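Local coordinates for protein TarM (Staphylococcus aureus subsp. aureus 21178, PDB 4X7R) that belongs by family to the GT-B glycosyltransferases and holds uridine-5'-diphosphate and a glycan in its pockets, at residues T330-I333 and D334-I337; P386-C389 and L390-F393; I432-K436 and N437-I441; N447-A450 and D451-Q455. The protein carries 1 engineered substitution. One frame throughout, in Å; residues are numbered along the deposited sequence.

Contact 1: residues T330-I333 and D334-I337; sequences TKRI and DLLI. With UDP (uridine-5'-diphosphate), chain E.
Arg332, the residue just before helix 333-346, has positive backbone angles (phi 45°, psi 53°) and curls its side chain forward along the helix's first turn, against Asp334 and Leu335. There it grips Asp334 side-on with two nitrogens, one for each carboxylate oxygen. Arg332 NE gives a hydrogen bond of 2.8 Å to Asp334 OD1 on its syn lone pair, and Arg332 NH2 gives one of 2.9 Å to Asp334 OD2. The guanidinium and carboxylate planes are only 10° apart, so this salt bridge is almost flat. Bends at both chi2 and chi3 of Arg332 curl the chain enough to reach a residue only two positions on. Leu335 lies over one face of the guanidinium, its CD1 3.7 Å from Arg332 CZ. Arg332 occupies the N-cap position: its O takes the N-H of Leu335 at 3.0 Å and, weakly, that of Leu336. Ile337 N continues the helical ladder to Ile333 O at 2.8 Å. The helix follows strand 320-324 in a nucleotide-binding, Rossmann-like domain of the GT-B fold. On its inner side Ile333 and Leu336 run alongside each other, CG2 of the former 4.2 Å from CD2 of the latter, and both pack on His323 and Ile354 of the sheet. The Lys331 side chain leads away from the helix, and its NZ hydrogen-bonds the bridging O3A and the terminal O3B of uridine-5'-diphosphate, the latter at 3.0 Å. The same ammonium forms a salt bridge with Glu403.

Contact 2: residues P386-C389 and L390-F393; sequences PQKC and LEDF. With UDP (uridine-5'-diphosphate), chain E.
Phe393 slides its ring beneath the turn 389-392, so that the carbonyl oxygen of Cys389 sits over the centre of one ring face. The oxygen stands 3.3 Å above the ring plane, and its distances to all six ring carbons are nearly equal. With Phe393 CG beside the backbone N (chi1 -42°), the ring turns back toward the helix, bringing CZ to 4.0 Å from Cys389 CB. That same carbonyl receives a weak hydrogen bond from Asp392 N, while Lys388 O receives another weak one from Glu391 N. The firm bond of the turn is Leu390 N to Pro386 O, 2.9 Å long. Both weak bonds span three residues instead of four. This short helix links strands 377-381 and 395-398 of a parallel sheet, the open alpha/beta core of a GT-B nucleotide-binding domain, and its first residue reaches the ligand. Pro386 CG lies 3.5 Å from ribose O2' of uridine-5'-diphosphate and equally near the uracil O2, so an apolar CH2 group rests against the nucleoside. Leu390 leans over the start of the helix, its CG 3.3 Å from Pro386 O, and with Pro386 and Phe393 packs on Ile324 of the central strand. On the outer face Lys388 and Glu391 run side by side in the same direction. Both chains are extended beyond CG, and Glu391 OE2 meets the aliphatic CG of Lys388 at 4.0 Å.

Contact 3: residues I432-K436 and N437-I441; sequences IEDNK and NGYLI
Asn437 CG lies between its own backbone N and carbonyl carbon (chi1 70°), which folds the amide back over Glu433. Its OD1 takes the Glu433 N-H at 2.8 Å from above the carbonyl plane, while Asn437 N returns a bond of 3.0 Å to Glu433 O. Side chain and main chain thus clasp one residue from both ends, and Glu433 O also accepts Lys436 N. The Asp434 carboxylate, swung opposite its backbone N (chi1 -175°), receives Leu440 N on the anti lone pair of OD1 at 3.0 Å; a water joins this oxygen to Leu440 O. Asn435 N closes the turn on Gly438 O, 2.8 Å away. A second water bridges Glu433 OE1 and Asn437 ND2, and that ND2 also bonds Phe431 O. On the buried side Ile432 CG2 rests 3.9 Å from Leu440 CG. The turn delivers the chain from helix 428-431 into edge strand 438-441, which pairs with strand 419-422. Ile432 packs on Val419 and Ala421 of that strand, Leu440 leans on Pro428 and Ser429, and Tyr439 meets Phe466 of helix 460-477 edge-to-face.

Contact 4: residues N447-A450 and D451-Q455; sequences NDMA and DKILQ
Asn447 begins this turn of helix 446-457 by accepting Asp451 N at its backbone O, 3.0 Å away. Asp448 follows, its O bonded to Lys452 N at 3.1 Å and its side chain directed along the helix. With Asp448 CG opposite the backbone N (chi1 -172°), OD1 comes within 3.6 Å of Lys452 NZ, a long salt bridge. Lys452 CG lies 3.3 Å from Asp448 O, and bends further out, at chi2 and chi4, bring NZ round to the carboxylate. Met449 O accepts Ile453 N at 3.1 Å, and the two side chains cross at their ends, Met449 CE 4.0 Å from Ile453 CD1. Both press on Val397 of the sheet and on Val339 of helix 333-346. Ala450 completes the segment, its O bonded to Leu454 N at 3.1 Å, while its CB packs on Leu342 of that neighbouring helix. The four backbone bonds, all i to i+4, make this a regular alpha-helix, amphipathic in the usual manner: Met449, Ala450 and Ile453 are buried, whereas Asn447, Asp451 and Gln455 are exposed. The Asp448-Lys452 pair falls along the border between these faces, above Ile441. At its long separation the attraction is probably modest, so apolar burial and the backbone ladder would be expected to hold this turn more than the ion pair does.

In the fold
All four contacts lie in the region of the chain related to group 1 glycosyltransferases, on or against the six-stranded parallel sheet that has 377-381 and 438-441 as its outer strands, and come in series along the chain. Contacts 1 and 2, with centres about 20 Å apart, both reach uridine-5'-diphosphate, one at the diphosphate and the other at the nucleoside, so they border one pocket from separate loops and helices. Contacts 3 and 4, about 12 Å apart between centres, touch: Tyr439 and Ile441 pack on helix 446-457. Helix 446-457 packs on helix 333-346, and the centres of contacts 1 and 4 are about 15 Å apart, so contacts run from the pocket side of the domain toward its outer strand.

Contact 1: residues T330-I333 and D334-I337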
loop_
_atom_site.group_PDB
_atom_site.type_symbol
_atom_site.label_atom_id
_atom_site.label_comp_id
_atom_site.label_asym_id
_atom_site.label_seq_id
_atom_site.Cartn_x
_atom_site.Cartn_y
_atom_site.Cartn_z
ATOM N N THR A 330 -6.992 9.937 -8.360
ATOM C CA THR A 330 -7.743 10.710 -7.347
ATOM C C THR A 330 -7.021 11.944 -6.819
ATOM O O THR A 330 -7.666 12.882 -6.355
ATOM C CB THR A 330 -8.286 9.825 -6.241
ATOM O OG1 THR A 330 -7.187 9.223 -5.588
ATOM C CG2 THR A 330 -9.245 8.772 -6.743
ATOM N N LYS A 331 -5.677 11.951 -6.925
ATOM C CA LYS A 331 -4.815 13.051 -6.490
ATOM C C LYS A 331 -4.880 14.226 -7.451
ATOM O O LYS A 331 -4.491 15.340 -7.083
ATOM C CB LYS A 331 -3.368 12.567 -6.273
ATOM C CG LYS A 331 -3.229 11.411 -5.273
ATOM C CD LYS A 331 -3.516 11.804 -3.822
ATOM C CE LYS A 331 -3.582 10.563 -2.975
ATOM N NZ LYS A 331 -3.926 10.874 -1.562
ATOM N N ARG A 332 -5.421 13.994 -8.673
ATOM C CA ARG A 332 -5.604 15.006 -9.723
ATOM C C ARG A 332 -4.380 15.891 -9.922
ATOM O O ARG A 332 -4.479 17.118 -9.871
ATOM C CB ARG A 332 -6.892 15.841 -9.510
ATOM C CG ARG A 332 -8.194 15.060 -9.694
ATOM C CD ARG A 332 -8.388 14.408 -11.070
ATOM N NE ARG A 332 -8.333 15.364 -12.182
ATOM C CZ ARG A 332 -9.375 16.050 -12.632
ATOM N NH1 ARG A 332 -10.563 15.919 -12.058
ATOM N NH2 ARG A 332 -9.234 16.885 -13.652
ATOM N N ILE A 333 -3.210 15.249 -10.125
ATOM C CA ILE A 333 -1.933 15.930 -10.364
ATOM C C ILE A 333 -2.010 16.691 -11.704
ATOM O O ILE A 333 -1.318 17.694 -11.873
ATOM C CB ILE A 333 -0.718 14.966 -10.197
ATOM C CG1 ILE A 333 -0.745 14.330 -8.781
ATOM C CG2 ILE A 333 0.621 15.696 -10.415
ATOM C CD1 ILE A 333 -0.123 12.994 -8.635
ATOM N N ASP A 334 -2.949 16.281 -12.597
ATOM C CA ASP A 334 -3.232 16.965 -13.870
ATOM C C ASP A 334 -3.745 18.364 -13.567
ATOM O O ASP A 334 -3.342 19.299 -14.246
ATOM C CB ASP A 334 -4.230 16.171 -14.740
ATOM C CG ASP A 334 -5.592 15.911 -14.112
ATOM O OD1 ASP A 334 -5.648 15.192 -13.087
ATOM O OD2 ASP A 334 -6.605 16.366 -14.687
ATOM N N LEU A 335 -4.566 18.516 -12.488
ATOM C CA LEU A 335 -5.080 19.816 -12.037
ATOM C C LEU A 335 -3.963 20.639 -11.403
ATOM O O LEU A 335 -3.945 21.856 -11.559
ATOM C CB LEU A 335 -6.290 19.688 -11.092
ATOM C CG LEU A 335 -7.643 19.346 -11.745
ATOM C CD1 LEU A 335 -8.735 19.191 -10.694
ATOM C CD2 LEU A 335 -8.077 20.417 -12.737
ATOM N N LEU A 336 -3.001 19.965 -10.752
ATOM C CA LEU A 336 -1.818 20.593 -10.167
ATOM C C LEU A 336 -0.920 21.158 -11.288
ATOM O O LEU A 336 -0.425 22.279 -11.143
ATOM C CB LEU A 336 -1.050 19.607 -9.256
ATOM C CG LEU A 336 0.312 20.065 -8.708
ATOM C CD1 LEU A 336 0.201 21.372 -7.932
ATOM C CD2 LEU A 336 0.957 18.989 -7.877
ATOM N N ILE A 337 -0.742 20.401 -12.407
ATOM C CA ILE A 337 0.027 20.867 -13.575
ATOM C C ILE A 337 -0.668 22.089 -14.194
ATOM O O ILE A 337 0.010 23.065 -14.519
ATOM C CB ILE A 337 0.326 19.749 -14.617
ATOM C CG1 ILE A 337 1.051 18.532 -13.996
ATOM C CG2 ILE A 337 1.092 20.288 -15.842
ATOM C CD1 ILE A 337 2.320 18.809 -13.188
HETATM N N1 UDP E . 4.756 8.999 0.803
HETATM C C2 UDP E . 6.127 8.923 0.966
HETATM N N3 UDP E . 6.865 9.203 -0.160
HETATM C C4 UDP E . 6.384 9.522 -1.412
HETATM C C5 UDP E . 4.948 9.534 -1.521
HETATM C C6 UDP E . 4.194 9.279 -0.435
HETATM O O2 UDP E . 6.658 8.628 2.028
HETATM O O4 UDP E . 7.188 9.793 -2.323
HETATM C "C1'" UDP E . 3.934 8.896 2.036
HETATM C "C2'" UDP E . 3.622 10.239 2.691
HETATM O "O2'" UDP E . 4.672 10.638 3.557
HETATM C "C3'" UDP E . 2.344 9.908 3.463
HETATM C "C4'" UDP E . 1.662 8.874 2.572
HETATM O "O4'" UDP E . 2.687 8.322 1.712
HETATM O "O3'" UDP E . 2.515 9.448 4.804
HETATM C "C5'" UDP E . 0.521 9.407 1.744
HETATM O "O5'" UDP E . -0.587 9.606 2.650
HETATM P PA UDP E . -1.997 10.271 2.267
HETATM O O1A UDP E . -2.961 10.007 3.358
HETATM O O2A UDP E . -1.786 11.781 2.067
HETATM O O3A UDP E . -2.492 9.630 0.931
HETATM P PB UDP E . -2.684 8.111 0.452
HETATM O O1B UDP E . -3.161 7.269 1.607
HETATM O O2B UDP E . -1.360 7.548 -0.077
HETATM O O3B UDP E . -3.742 8.071 -0.633
#

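Contact 2: residues P386-C389 and L390-F393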
loop_
_atom_site.group_PDB
_atom_site.type_symbol
_atom_site.label_atom_id
_atom_site.label_comp_id
_atom_site.label_asym_id
_atom_site.label_seq_id
_atom_site.Cartn_x
_atom_site.Cartn_y
_atom_site.Cartn_z
ATOM N N PRO A 386 10.249 11.789 3.370
ATOM C CA PRO A 386 9.389 12.954 3.056
ATOM C C PRO A 386 9.599 14.145 3.984
ATOM O O PRO A 386 9.539 15.277 3.514
ATOM C CB PRO A 386 7.966 12.391 3.120
ATOM C CG PRO A 386 8.061 11.172 3.964
ATOM C CD PRO A 386 9.435 10.605 3.721
ATOM N N GLN A 387 9.914 13.893 5.274
ATOM C CA GLN A 387 10.183 14.924 6.295
ATOM C C GLN A 387 11.335 15.866 5.898
ATOM O O GLN A 387 11.267 17.068 6.187
ATOM C CB GLN A 387 10.502 14.288 7.657
ATOM C CG GLN A 387 9.344 13.564 8.323
ATOM C CD GLN A 387 9.773 12.794 9.564
ATOM O OE1 GLN A 387 10.817 13.057 10.195
ATOM N NE2 GLN A 387 8.954 11.828 9.957
ATOM N N LYS A 388 12.393 15.307 5.258
ATOM C CA LYS A 388 13.556 16.069 4.789
ATOM C C LYS A 388 13.171 16.897 3.571
ATOM O O LYS A 388 13.607 18.042 3.462
ATOM C CB LYS A 388 14.756 15.146 4.474
ATOM C CG LYS A 388 15.486 14.638 5.712
ATOM C CD LYS A 388 16.511 13.569 5.338
ATOM C CE LYS A 388 17.234 12.998 6.534
ATOM N NZ LYS A 388 18.241 11.978 6.128
ATOM N N CYS A 389 12.335 16.322 2.668
ATOM C CA CYS A 389 11.834 17.008 1.474
ATOM C C CYS A 389 10.959 18.196 1.879
ATOM O O CYS A 389 11.000 19.237 1.219
ATOM C CB CYS A 389 11.070 16.045 0.573
ATOM S SG CYS A 389 12.051 14.644 -0.019
ATOM N N LEU A 390 10.188 18.035 2.981
ATOM C CA LEU A 390 9.287 19.057 3.519
ATOM C C LEU A 390 9.995 20.346 3.944
ATOM O O LEU A 390 9.415 21.427 3.838
ATOM C CB LEU A 390 8.411 18.492 4.654
ATOM C CG LEU A 390 7.264 17.573 4.228
ATOM C CD1 LEU A 390 6.730 16.799 5.400
ATOM C CD2 LEU A 390 6.151 18.351 3.537
ATOM N N GLU A 391 11.263 20.231 4.374
ATOM C CA GLU A 391 12.115 21.354 4.787
ATOM C C GLU A 391 12.400 22.269 3.582
ATOM O O GLU A 391 12.467 23.492 3.732
ATOM C CB GLU A 391 13.447 20.840 5.372
ATOM C CG GLU A 391 13.322 19.795 6.471
ATOM C CD GLU A 391 14.603 19.513 7.233
ATOM O OE1 GLU A 391 15.101 20.427 7.932
ATOM O OE2 GLU A 391 15.100 18.367 7.145
ATOM N N ASP A 392 12.534 21.666 2.384
ATOM C CA ASP A 392 12.804 22.366 1.129
ATOM C C ASP A 392 11.601 23.127 0.566
ATOM O O ASP A 392 11.787 23.943 -0.333
ATOM C CB ASP A 392 13.348 21.386 0.071
ATOM C CG ASP A 392 14.706 20.785 0.383
ATOM O OD1 ASP A 392 15.613 21.549 0.811
ATOM O OD2 ASP A 392 14.887 19.562 0.143
ATOM N N PHE A 393 10.374 22.859 1.060
ATOM C CA PHE A 393 9.177 23.526 0.531
ATOM C C PHE A 393 8.756 24.741 1.349
ATOM O O PHE A 393 8.870 24.725 2.571
ATOM C CB PHE A 393 7.985 22.553 0.396
ATOM C CG PHE A 393 8.229 21.156 -0.139
ATOM C CD1 PHE A 393 9.068 20.941 -1.231
ATOM C CD2 PHE A 393 7.537 20.065 0.382
ATOM C CE1 PHE A 393 9.265 19.651 -1.743
ATOM C CE2 PHE A 393 7.728 18.777 -0.135
ATOM C CZ PHE A 393 8.590 18.576 -1.192
HETATM N N1 UDP E . 4.756 8.999 0.803
HETATM C C2 UDP E . 6.127 8.923 0.966
HETATM N N3 UDP E . 6.865 9.203 -0.160
HETATM C C4 UDP E . 6.384 9.522 -1.412
HETATM C C5 UDP E . 4.948 9.534 -1.521
HETATM C C6 UDP E . 4.194 9.279 -0.435
HETATM O O2 UDP E . 6.658 8.628 2.028
HETATM O O4 UDP E . 7.188 9.793 -2.323
HETATM C "C1'" UDP E . 3.934 8.896 2.036
HETATM C "C2'" UDP E . 3.622 10.239 2.691
HETATM O "O2'" UDP E . 4.672 10.638 3.557
HETATM C "C3'" UDP E . 2.344 9.908 3.463
HETATM C "C4'" UDP E . 1.662 8.874 2.572
HETATM O "O4'" UDP E . 2.687 8.322 1.712
HETATM O "O3'" UDP E . 2.515 9.448 4.804
HETATM C "C5'" UDP E . 0.521 9.407 1.744
HETATM O "O5'" UDP E . -0.587 9.606 2.650
HETATM P PA UDP E . -1.997 10.271 2.267
HETATM O O1A UDP E . -2.961 10.007 3.358
HETATM O O2A UDP E . -1.786 11.781 2.067
HETATM O O3A UDP E . -2.492 9.630 0.931
HETATM P PB UDP E . -2.684 8.111 0.452
HETATM O O1B UDP E . -3.161 7.269 1.607
HETATM O O2B UDP E . -1.360 7.548 -0.077
HETATM O O3B UDP E . -3.742 8.071 -0.633
#

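Contact 3: residues I432-K436 and N437-I441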
loop_
_atom_site.group_PDB
_atom_site.type_symbol
_atom_site.label_atom_id
_atom_site.label_comp_id
_atom_site.label_asym_id
_atom_site.label_seq_id
_atom_site.Cartn_x
_atom_site.Cartn_y
_atom_site.Cartn_z
ATOM N N ILE A 432 -7.434 22.389 8.289
ATOM C CA ILE A 432 -7.042 23.671 7.707
ATOM C C ILE A 432 -8.032 24.728 8.193
ATOM O O ILE A 432 -9.237 24.517 8.081
ATOM C CB ILE A 432 -6.905 23.644 6.149
ATOM C CG1 ILE A 432 -5.852 22.593 5.684
ATOM C CG2 ILE A 432 -6.605 25.060 5.584
ATOM C CD1 ILE A 432 -5.835 22.338 4.163
ATOM N N GLU A 433 -7.517 25.854 8.742
ATOM C CA GLU A 433 -8.316 26.995 9.186
ATOM C C GLU A 433 -8.011 28.074 8.163
ATOM O O GLU A 433 -6.911 28.643 8.162
ATOM C CB GLU A 433 -7.954 27.424 10.619
ATOM C CG GLU A 433 -8.308 26.359 11.654
ATOM C CD GLU A 433 -8.291 26.755 13.121
ATOM O OE1 GLU A 433 -7.392 27.527 13.529
ATOM O OE2 GLU A 433 -9.142 26.233 13.878
ATOM N N ASP A 434 -8.929 28.230 7.199
ATOM C CA ASP A 434 -8.806 29.138 6.065
ATOM C C ASP A 434 -8.361 30.513 6.478
ATOM O O ASP A 434 -8.944 31.091 7.390
ATOM C CB ASP A 434 -10.110 29.229 5.248
ATOM C CG ASP A 434 -9.944 30.072 3.999
ATOM O OD1 ASP A 434 -9.307 29.594 3.044
ATOM O OD2 ASP A 434 -10.398 31.231 4.002
ATOM N N ASN A 435 -7.289 31.007 5.821
ATOM C CA ASN A 435 -6.671 32.314 6.032
ATOM C C ASN A 435 -6.044 32.465 7.440
ATOM O O ASN A 435 -5.721 33.576 7.856
ATOM C CB ASN A 435 -7.669 33.432 5.679
ATOM C CG ASN A 435 -7.067 34.765 5.355
ATOM O OD1 ASN A 435 -5.984 34.873 4.764
ATOM N ND2 ASN A 435 -7.785 35.809 5.727
ATOM N N LYS A 436 -5.815 31.338 8.147
ATOM C CA LYS A 436 -5.193 31.342 9.475
ATOM C C LYS A 436 -3.978 30.402 9.510
ATOM O O LYS A 436 -2.921 30.800 9.986
ATOM C CB LYS A 436 -6.216 31.015 10.579
ATOM C CG LYS A 436 -5.610 30.960 11.980
ATOM C CD LYS A 436 -6.650 30.755 13.064
ATOM C CE LYS A 436 -6.017 30.590 14.425
ATOM N NZ LYS A 436 -7.045 30.337 15.469
ATOM N N ASN A 437 -4.107 29.177 8.965
ATOM C CA ASN A 437 -2.990 28.231 8.937
ATOM C C ASN A 437 -2.763 27.628 7.536
ATOM O O ASN A 437 -1.927 26.742 7.354
ATOM C CB ASN A 437 -3.182 27.169 10.023
ATOM C CG ASN A 437 -4.296 26.183 9.785
ATOM O OD1 ASN A 437 -4.702 25.925 8.652
ATOM N ND2 ASN A 437 -4.726 25.512 10.842
ATOM N N GLY A 438 -3.516 28.144 6.569
ATOM C CA GLY A 438 -3.503 27.727 5.170
ATOM C C GLY A 438 -4.754 28.201 4.452
ATOM O O GLY A 438 -5.487 29.061 4.963
ATOM N N TYR A 439 -5.013 27.628 3.262
ATOM C CA TYR A 439 -6.184 27.992 2.469
ATOM C C TYR A 439 -6.979 26.788 2.004
ATOM O O TYR A 439 -6.397 25.793 1.539
ATOM C CB TYR A 439 -5.794 28.858 1.255
ATOM C CG TYR A 439 -5.259 30.235 1.591
ATOM C CD1 TYR A 439 -6.073 31.200 2.182
ATOM C CD2 TYR A 439 -3.963 30.606 1.238
ATOM C CE1 TYR A 439 -5.590 32.480 2.470
ATOM C CE2 TYR A 439 -3.480 31.893 1.491
ATOM C CZ TYR A 439 -4.290 32.819 2.124
ATOM O OH TYR A 439 -3.795 34.073 2.397
ATOM N N LEU A 440 -8.318 26.894 2.133
ATOM C CA LEU A 440 -9.303 25.924 1.656
ATOM C C LEU A 440 -9.885 26.513 0.388
ATOM O O LEU A 440 -10.525 27.576 0.421
ATOM C CB LEU A 440 -10.417 25.675 2.685
ATOM C CG LEU A 440 -10.062 24.752 3.838
ATOM C CD1 LEU A 440 -11.141 24.791 4.909
ATOM C CD2 LEU A 440 -9.795 23.314 3.345
ATOM N N ILE A 441 -9.597 25.871 -0.742
ATOM C CA ILE A 441 -10.037 26.342 -2.059
ATOM C C ILE A 441 -11.289 25.598 -2.508
ATOM O O ILE A 441 -11.373 24.379 -2.354
ATOM C CB ILE A 441 -8.869 26.210 -3.092
ATOM C CG1 ILE A 441 -7.573 26.923 -2.628
ATOM C CG2 ILE A 441 -9.270 26.594 -4.529
ATOM C CD1 ILE A 441 -7.691 28.399 -2.209
HETATM O O HOH W 1 -4.804 27.058 13.138
HETATM O O HOH W 2 -9.318 30.219 0.236
#

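Contact 4: residues N447-A450 and D451-Q455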
loop_
_atom_site.group_PDB
_atom_site.type_symbol
_atom_site.label_atom_id
_atom_site.label_comp_id
_atom_site.label_asym_id
_atom_site.label_seq_id
_atom_site.Cartn_x
_atom_site.Cartn_y
_atom_site.Cartn_z
ATOM N N ASN A 447 -8.051 28.772 -10.646
ATOM C CA ASN A 447 -7.657 30.182 -10.637
ATOM C C ASN A 447 -7.481 30.724 -9.222
ATOM O O ASN A 447 -6.485 31.399 -8.953
ATOM C CB ASN A 447 -8.651 31.048 -11.419
ATOM C CG ASN A 447 -8.788 30.692 -12.879
ATOM O OD1 ASN A 447 -7.858 30.194 -13.529
ATOM N ND2 ASN A 447 -9.960 30.974 -13.431
ATOM N N ASP A 448 -8.445 30.440 -8.322
ATOM C CA ASP A 448 -8.345 30.868 -6.923
ATOM C C ASP A 448 -7.212 30.124 -6.213
ATOM O O ASP A 448 -6.561 30.711 -5.354
ATOM C CB ASP A 448 -9.672 30.711 -6.165
ATOM C CG ASP A 448 -9.648 31.325 -4.769
ATOM O OD1 ASP A 448 -9.304 32.526 -4.650
ATOM O OD2 ASP A 448 -9.945 30.598 -3.792
ATOM N N MET A 449 -6.935 28.869 -6.603
ATOM C CA MET A 449 -5.831 28.122 -6.005
ATOM C C MET A 449 -4.481 28.689 -6.454
ATOM O O MET A 449 -3.573 28.818 -5.626
ATOM C CB MET A 449 -5.919 26.634 -6.304
ATOM C CG MET A 449 -5.064 25.829 -5.384
ATOM S SD MET A 449 -5.175 24.063 -5.667
ATOM C CE MET A 449 -3.892 23.888 -6.621
ATOM N N ALA A 450 -4.360 29.042 -7.758
ATOM C CA ALA A 450 -3.161 29.663 -8.325
ATOM C C ALA A 450 -2.906 31.018 -7.635
ATOM O O ALA A 450 -1.763 31.313 -7.286
ATOM C CB ALA A 450 -3.324 29.855 -9.827
ATOM N N ASP A 451 -3.986 31.789 -7.371
ATOM C CA ASP A 451 -3.943 33.084 -6.681
ATOM C C ASP A 451 -3.416 32.961 -5.251
ATOM O O ASP A 451 -2.588 33.774 -4.840
ATOM C CB ASP A 451 -5.335 33.752 -6.667
ATOM C CG ASP A 451 -5.759 34.418 -7.969
ATOM O OD1 ASP A 451 -4.874 34.685 -8.825
ATOM O OD2 ASP A 451 -6.971 34.705 -8.120
ATOM N N LYS A 452 -3.884 31.941 -4.502
ATOM C CA LYS A 452 -3.476 31.723 -3.110
ATOM C C LYS A 452 -2.044 31.236 -2.981
ATOM O O LYS A 452 -1.357 31.632 -2.038
ATOM C CB LYS A 452 -4.474 30.842 -2.335
ATOM C CG LYS A 452 -5.884 31.452 -2.253
ATOM C CD LYS A 452 -6.008 32.687 -1.368
ATOM C CE LYS A 452 -7.310 33.425 -1.595
ATOM N NZ LYS A 452 -8.490 32.662 -1.109
ATOM N N ILE A 453 -1.578 30.423 -3.947
ATOM C CA ILE A 453 -0.199 29.936 -4.002
ATOM C C ILE A 453 0.712 31.155 -4.215
ATOM O O ILE A 453 1.688 31.309 -3.477
ATOM C CB ILE A 453 -0.025 28.835 -5.088
ATOM C CG1 ILE A 453 -0.626 27.494 -4.603
ATOM C CG2 ILE A 453 1.457 28.664 -5.505
ATOM C CD1 ILE A 453 -1.047 26.538 -5.716
ATOM N N LEU A 454 0.337 32.049 -5.171
ATOM C CA LEU A 454 1.076 33.266 -5.503
ATOM C C LEU A 454 1.197 34.219 -4.318
ATOM O O LEU A 454 2.301 34.677 -4.041
ATOM C CB LEU A 454 0.486 33.964 -6.734
ATOM C CG LEU A 454 0.812 33.320 -8.076
ATOM C CD1 LEU A 454 -0.220 33.688 -9.115
ATOM C CD2 LEU A 454 2.207 33.683 -8.540
ATOM N N GLN A 455 0.088 34.475 -3.589
ATOM C CA GLN A 455 0.080 35.308 -2.376
ATOM C C GLN A 455 1.068 34.708 -1.360
ATOM O O GLN A 455 1.948 35.406 -0.870
ATOM C CB GLN A 455 -1.324 35.346 -1.729
ATOM C CG GLN A 455 -2.387 36.150 -2.472
ATOM C CD GLN A 455 -3.763 36.003 -1.846
ATOM O OE1 GLN A 455 -3.933 36.008 -0.616
ATOM N NE2 GLN A 455 -4.786 35.897 -2.684
#